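Local coordinates for protein NS2 (Infectious salmon anemia virus, PDB 5WCO) that is the matrix protein of the virus, which self-polymerizes and associates with membrane, probably forming a layer beneath the viral envelope, at residues L65-E70 against D111-S116. Sequence-based numbering, arbitrary orientation.
Sequences LTLGGE and DPPSGS
Leu-67 and Pro-113 supply one half of a purely apolar contact, Thr-66 and Pro-112 the other, where the C-terminal end of helix 55-66 meets the connection between helices 101-110 and 115-131. In the leucine pair a single methyl does the touching: CD2 of Leu-67 lies 3.7 Å from CD of Pro-113 and 4.0 Å from its CG, the side chain crossing the proline at about a right angle. The leucine leaves its backbone without aiming at the proline; with CG anti to the carbonyl carbon (chi1 -62°) its end comes nearer, and CD2 is the branch that arrives. Beside it, CG2 of Thr-66 meets CG of Pro-112 at 3.8 Å, again with the side chains at about a right angle.

Two polar groups have partners outside the segments. Thr-66 holds CG2 anti to its backbone N, which leaves the methyl toward Pro-112, while OG1 is hydrogen-bonded to Gly-62 O, one turn back in its own helix. The carbonyl of Leu-67 bonds to Arg-122 NH2, tying this helix end to helix 115-131. Backbone bonds shape the helix end: Gly-69 N donates to Thr-66 O over 2.7 Å, and Glu-70 N reaches back to Leu-65 O in a weak bond. With Gly-69 at a positive phi of 124°, the result is a Schellman motif.

Val-108 also touches Pro-113, and Met-109 touches Thr-66, so helix 101-110 shares in the packing. With no hydrogen bond joining the two segments and 129 Å² buried, the contact rests on van der Waals touch between two methyls and proline CG and CD atoms. Such contact sets little direction by itself; a directional tie at this corner comes from Leu-67 O to Arg-122.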
loop_
_atom_site.group_PDB
_atom_site.type_symbol
_atom_site.label_atom_id
_atom_site.label_comp_id
_atom_site.label_asym_id
_atom_site.label_seq_id
_atom_site.Cartn_x
_atom_site.Cartn_y
_atom_site.Cartn_z
ATOM N N LEU A 65 8.678 13.588 1.649
ATOM C CA LEU A 65 10.104 13.664 1.332
ATOM C C LEU A 65 10.713 15.061 1.545
ATOM O O LEU A 65 11.693 15.200 2.284
ATOM C CB LEU A 65 10.343 13.192 -0.083
ATOM C CG LEU A 65 10.214 11.676 -0.223
ATOM C CD1 LEU A 65 10.144 11.285 -1.698
ATOM C CD2 LEU A 65 11.371 10.970 0.480
ATOM N N THR A 66 10.137 16.084 0.902
ATOM C CA THR A 66 10.537 17.483 1.124
ATOM C C THR A 66 10.673 17.833 2.620
ATOM O O THR A 66 11.757 18.175 3.094
ATOM C CB THR A 66 9.545 18.474 0.480
ATOM O OG1 THR A 66 9.339 18.130 -0.893
ATOM C CG2 THR A 66 10.066 19.911 0.579
ATOM N N LEU A 67 9.573 17.725 3.362
ATOM C CA LEU A 67 9.589 17.976 4.799
ATOM C C LEU A 67 10.661 17.176 5.543
ATOM O O LEU A 67 10.964 17.484 6.693
ATOM C CB LEU A 67 8.220 17.669 5.408
ATOM C CG LEU A 67 7.045 18.511 4.917
ATOM C CD1 LEU A 67 5.742 18.015 5.528
ATOM C CD2 LEU A 67 7.279 19.975 5.223
ATOM N N GLY A 68 11.212 16.139 4.904
ATOM C CA GLY A 68 12.296 15.373 5.491
ATOM C C GLY A 68 13.697 15.836 5.109
ATOM O O GLY A 68 14.693 15.306 5.620
ATOM N N GLY A 69 13.799 16.812 4.212
ATOM C CA GLY A 69 15.102 17.322 3.851
ATOM C C GLY A 69 15.481 17.283 2.383
ATOM O O GLY A 69 16.626 17.591 2.037
ATOM N N GLU A 70 14.546 16.909 1.514
ATOM C CA GLU A 70 14.798 16.957 0.079
ATOM C C GLU A 70 14.279 18.268 -0.499
ATOM O O GLU A 70 13.182 18.711 -0.139
ATOM C CB GLU A 70 14.153 15.769 -0.630
ATOM C CG GLU A 70 15.010 14.547 -0.589
ATOM C CD GLU A 70 16.287 14.714 -1.389
ATOM O OE1 GLU A 70 16.261 15.458 -2.403
ATOM O OE2 GLU A 70 17.310 14.097 -1.006
ATOM N N ASP A 111 6.437 25.551 -1.646
ATOM C CA ASP A 111 6.710 26.555 -0.614
ATOM C C ASP A 111 6.476 25.984 0.808
ATOM O O ASP A 111 5.499 26.337 1.493
ATOM C CB ASP A 111 5.856 27.811 -0.862
ATOM C CG ASP A 111 6.278 28.992 0.001
ATOM O OD1 ASP A 111 7.453 29.027 0.462
ATOM O OD2 ASP A 111 5.422 29.890 0.212
ATOM N N PRO A 112 7.391 25.108 1.257
ATOM C CA PRO A 112 7.244 24.277 2.470
ATOM C C PRO A 112 7.172 25.073 3.760
ATOM O O PRO A 112 7.807 26.121 3.864
ATOM C CB PRO A 112 8.522 23.421 2.483
ATOM C CG PRO A 112 9.119 23.550 1.085
ATOM C CD PRO A 112 8.689 24.904 0.586
ATOM N N PRO A 113 6.425 24.558 4.747
ATOM C CA PRO A 113 6.317 25.229 6.045
ATOM C C PRO A 113 7.541 24.890 6.890
ATOM O O PRO A 113 8.408 24.132 6.439
ATOM C CB PRO A 113 5.053 24.604 6.652
ATOM C CG PRO A 113 5.074 23.189 6.129
ATOM C CD PRO A 113 5.719 23.260 4.736
ATOM N N SER A 114 7.602 25.433 8.101
ATOM C CA SER A 114 8.757 25.239 8.965
ATOM C C SER A 114 8.322 25.014 10.399
ATOM O O SER A 114 7.149 25.187 10.738
ATOM C CB SER A 114 9.660 26.460 8.882
ATOM O OG SER A 114 8.869 27.627 8.739
ATOM N N GLY A 115 9.275 24.609 11.234
ATOM C CA GLY A 115 9.050 24.479 12.661
ATOM C C GLY A 115 7.935 23.527 13.029
ATOM O O GLY A 115 7.815 22.448 12.457
ATOM N N SER A 116 7.113 23.928 13.990
ATOM C CA SER A 116 6.090 23.045 14.523
ATOM C C SER A 116 4.989 22.698 13.499
ATOM O O SER A 116 4.370 21.623 13.563
ATOM C CB SER A 116 5.474 23.672 15.765
ATOM O OG SER A 116 4.814 24.877 15.426
#